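Chloride intracellular channel exc-4 (PDB 2YV9) may insert into membranes and form chloride channels, and is required to regulate lumen size as the excretory canal of Caenorhabditis elegans grows. Local coordinates at residues Ala36-Gln41 / Met196-His201. Numbering follows the deposited sequence.
Sequences ADLFCQ and MPRLHH
Leu38 reaches between His201 and Arg198, its two methyls suited to covering two flat groups. Its CD2 lies over one face of the imidazole, 3.5 Å from the ring centroid of His201, a CH-pi contact 18° off the ring normal. Leu38 CD1 sits above the centre of the guanidinium, 3.9 Å from Arg198 CZ. CB of Leu38 points toward helix 190-210, and with CG anti to the carbonyl carbon (chi1 -73°) the branch carries its methyls onto both groups; CD2 also meets Pro197 CB at 3.6 Å. At the imidazole edge, Ala36 O approaches His201 CE1 in the ring plane at 3.0 Å. Histidine suits this place because its flat face takes the methyl while NE2 bonds a water and ND1 bonds Tyr248. Gln41 OE1 rests against the Pro197 ring and accepts from the same water at 2.8 Å, while its NE2 donates to Ser237, a double role that fits an amide. Replacing His201 with an alanine would probably uncover Leu38 CD2, leave the water held from Gln41 alone among these residues, and cost Tyr248 its bond to ND1.

Further out, Arg198 NH1 bonds Glu194 O. Asp37, the N-cap of helix 38-52, accepts from Cys40 N through OD2.

The contact joins the thioredoxin-like N-terminal domain to the helical C-terminal domain of this GST fold: Tyr127 of helix 117-140 touches Leu38 and Arg198, and helix 241-251 packs on Ala36 and His201.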
ATOM      1  N   ALA A  36     -14.386  -5.766   0.046  1.00 20.86           N
ATOM      2  CA  ALA A  36     -13.623  -7.014  -0.019  1.00 23.59           C
ATOM      3  C   ALA A  36     -12.158  -6.834  -0.350  1.00 21.55           C
ATOM      4  O   ALA A  36     -11.516  -7.775  -0.838  1.00 27.30           O
ATOM      5  CB  ALA A  36     -14.257  -7.955  -0.952  1.00 23.94           C
ATOM      6  N   ASP A  37     -11.614  -5.682   0.004  1.00 22.25           N
ATOM      7  CA  ASP A  37     -10.225  -5.405  -0.234  1.00 20.41           C
ATOM      8  C   ASP A  37      -9.419  -6.312   0.692  1.00 19.77           C
ATOM      9  O   ASP A  37      -9.641  -6.297   1.928  1.00 23.17           O
ATOM     10  CB  ASP A  37      -9.907  -3.933  -0.023  1.00 23.24           C
ATOM     11  CG  ASP A  37      -8.454  -3.611  -0.286  1.00 29.11           C
ATOM     12  OD1 ASP A  37      -8.182  -2.993  -1.345  1.00 26.85           O
ATOM     13  OD2 ASP A  37      -7.567  -3.945   0.554  1.00 23.62           O
ATOM     14  N   LEU A  38      -8.488  -7.096   0.106  1.00 20.19           N
ATOM     15  CA  LEU A  38      -7.752  -8.052   0.974  1.00 22.83           C
ATOM     16  C   LEU A  38      -6.765  -7.412   1.946  1.00 24.62           C
ATOM     17  O   LEU A  38      -6.530  -7.920   3.073  1.00 24.04           O
ATOM     18  CB  LEU A  38      -7.037  -9.046   0.102  1.00 20.79           C
ATOM     19  CG  LEU A  38      -7.900 -10.080  -0.590  1.00 22.88           C
ATOM     20  CD1 LEU A  38      -7.087 -10.803  -1.700  1.00 22.32           C
ATOM     21  CD2 LEU A  38      -8.459 -11.091   0.391  1.00 21.16           C
ATOM     22  N   PHE A  39      -6.192  -6.289   1.560  1.00 20.76           N
ATOM     23  CA  PHE A  39      -5.236  -5.571   2.452  1.00 22.31           C
ATOM     24  C   PHE A  39      -5.986  -4.947   3.627  1.00 21.55           C
ATOM     25  O   PHE A  39      -5.501  -4.931   4.733  1.00 25.30           O
ATOM     26  CB  PHE A  39      -4.426  -4.600   1.633  1.00 23.45           C
ATOM     27  CG  PHE A  39      -3.738  -5.278   0.526  1.00 21.98           C
ATOM     28  CD1 PHE A  39      -2.686  -6.141   0.795  1.00 25.57           C
ATOM     29  CD2 PHE A  39      -4.232  -5.235  -0.749  1.00 25.70           C
ATOM     30  CE1 PHE A  39      -2.049  -6.838  -0.250  1.00 32.47           C
ATOM     31  CE2 PHE A  39      -3.606  -5.961  -1.765  1.00 27.95           C
ATOM     32  CZ  PHE A  39      -2.516  -6.737  -1.507  1.00 28.90           C
ATOM     33  N   CYS A  40      -7.206  -4.467   3.373  1.00 22.60           N
ATOM     34  CA  CYS A  40      -8.028  -3.953   4.474  1.00 21.80           C
ATOM     35  C   CYS A  40      -8.346  -5.069   5.489  1.00 19.28           C
ATOM     36  O   CYS A  40      -8.305  -4.872   6.711  1.00 22.19           O
ATOM     37  CB  CYS A  40      -9.323  -3.409   3.948  1.00 22.28           C
ATOM     38  SG  CYS A  40      -9.095  -1.790   3.028  1.00 25.23           S
ATOM     39  N   GLN A  41      -8.728  -6.224   4.967  1.00 21.27           N
ATOM     40  CA  GLN A  41      -9.037  -7.338   5.901  1.00 20.96           C
ATOM     41  C   GLN A  41      -7.784  -7.821   6.663  1.00 21.01           C
ATOM     42  O   GLN A  41      -7.844  -8.146   7.836  1.00 21.89           O
ATOM     43  CB  GLN A  41      -9.694  -8.527   5.282  1.00 19.00           C
ATOM     44  CG  GLN A  41     -10.339  -9.331   6.380  1.00 19.39           C
ATOM     45  CD  GLN A  41     -11.214 -10.534   5.972  1.00 19.65           C
ATOM     46  OE1 GLN A  41     -11.400 -10.861   4.788  1.00 21.66           O
ATOM     47  NE2 GLN A  41     -11.741 -11.227   6.994  1.00 22.14           N
ATOM     48  N   MET A 196      -6.274 -16.531   5.238  1.00 19.25           N
ATOM     49  CA  MET A 196      -7.651 -16.905   5.526  1.00 22.45           C
ATOM     50  C   MET A 196      -8.606 -16.057   4.631  1.00 22.01           C
ATOM     51  O   MET A 196      -9.488 -16.610   3.981  1.00 21.78           O
ATOM     52  CB  MET A 196      -7.979 -16.783   7.014  1.00 22.49           C
ATOM     53  CG  MET A 196      -7.277 -17.840   7.849  1.00 19.95           C
ATOM     54  SD  MET A 196      -7.592 -17.512   9.633  1.00 23.59           S
ATOM     55  CE  MET A 196      -7.297 -19.197  10.277  1.00 23.04           C
ATOM     56  N   PRO A 197      -8.365 -14.739   4.559  1.00 18.48           N
ATOM     57  CA  PRO A 197      -9.247 -14.004   3.558  1.00 17.73           C
ATOM     58  C   PRO A 197      -9.121 -14.519   2.116  1.00 25.11           C
ATOM     59  O   PRO A 197     -10.122 -14.699   1.458  1.00 23.01           O
ATOM     60  CB  PRO A 197      -8.761 -12.557   3.703  1.00 21.31           C
ATOM     61  CG  PRO A 197      -8.226 -12.484   5.158  1.00 24.39           C
ATOM     62  CD  PRO A 197      -7.523 -13.825   5.340  1.00 22.37           C
ATOM     63  N   ARG A 198      -7.910 -14.860   1.672  1.00 22.06           N
ATOM     64  CA  ARG A 198      -7.726 -15.395   0.315  1.00 17.64           C
ATOM     65  C   ARG A 198      -8.504 -16.717   0.124  1.00 17.68           C
ATOM     66  O   ARG A 198      -9.183 -16.951  -0.891  1.00 20.41           O
ATOM     67  CB  ARG A 198      -6.268 -15.448  -0.063  1.00 20.82           C
ATOM     68  CG  ARG A 198      -5.660 -14.045  -0.231  1.00 21.65           C
ATOM     69  CD  ARG A 198      -4.119 -14.046  -0.409  1.00 24.05           C
ATOM     70  NE  ARG A 198      -3.596 -12.726  -0.775  1.00 22.76           N
ATOM     71  CZ  ARG A 198      -3.656 -11.655   0.010  1.00 24.77           C
ATOM     72  NH1 ARG A 198      -4.142 -11.762   1.245  1.00 22.34           N
ATOM     73  NH2 ARG A 198      -3.226 -10.481  -0.422  1.00 26.74           N
ATOM     74  N   LEU A 199      -8.399 -17.608   1.102  1.00 18.67           N
ATOM     75  CA  LEU A 199      -9.132 -18.846   1.031  1.00 22.81           C
ATOM     76  C   LEU A 199     -10.629 -18.619   0.953  1.00 19.93           C
ATOM     77  O   LEU A 199     -11.300 -19.265   0.167  1.00 22.20           O
ATOM     78  CB  LEU A 199      -8.762 -19.756   2.191  1.00 22.66           C
ATOM     79  CG  LEU A 199      -7.408 -20.417   2.163  1.00 18.88           C
ATOM     80  CD1 LEU A 199      -7.092 -21.140   3.527  1.00 23.05           C
ATOM     81  CD2 LEU A 199      -7.279 -21.494   1.012  1.00 21.03           C
ATOM     82  N   HIS A 200     -11.139 -17.723   1.785  1.00 22.32           N
ATOM     83  CA  HIS A 200     -12.582 -17.465   1.813  1.00 21.14           C
ATOM     84  C   HIS A 200     -13.022 -16.843   0.496  1.00 22.00           C
ATOM     85  O   HIS A 200     -14.052 -17.251  -0.069  1.00 22.67           O
ATOM     86  CB  HIS A 200     -12.919 -16.500   2.918  1.00 22.39           C
ATOM     87  CG  HIS A 200     -14.385 -16.327   3.107  1.00 20.79           C
ATOM     88  ND1 HIS A 200     -15.247 -17.369   3.405  1.00 19.94           N
ATOM     89  CD2 HIS A 200     -15.161 -15.225   2.977  1.00 24.60           C
ATOM     90  CE1 HIS A 200     -16.483 -16.897   3.464  1.00 24.89           C
ATOM     91  NE2 HIS A 200     -16.457 -15.607   3.206  1.00 24.17           N
ATOM     92  N   HIS A 201     -12.239 -15.904  -0.035  1.00 19.20           N
ATOM     93  CA  HIS A 201     -12.509 -15.348  -1.381  1.00 19.72           C
ATOM     94  C   HIS A 201     -12.583 -16.492  -2.423  1.00 24.25           C
ATOM     95  O   HIS A 201     -13.496 -16.563  -3.273  1.00 23.53           O
ATOM     96  CB  HIS A 201     -11.454 -14.341  -1.847  1.00 18.83           C
ATOM     97  CG  HIS A 201     -11.562 -12.999  -1.209  1.00 23.28           C
ATOM     98  ND1 HIS A 201     -11.241 -11.835  -1.879  1.00 22.12           N
ATOM     99  CD2 HIS A 201     -12.017 -12.625   0.013  1.00 23.88           C
ATOM    100  CE1 HIS A 201     -11.426 -10.810  -1.062  1.00 23.03           C
ATOM    101  NE2 HIS A 201     -11.917 -11.255   0.086  1.00 19.92           N
TER
HETATM  102  O   HOH W   1      -5.916 -10.607   3.483  1.00 22.31           O
HETATM  103  O   HOH W   2      -3.685  -9.072   2.161  1.00 23.74           O
HETATM  104  O   HOH W   3     -11.855  -9.603   2.350  1.00 25.16           O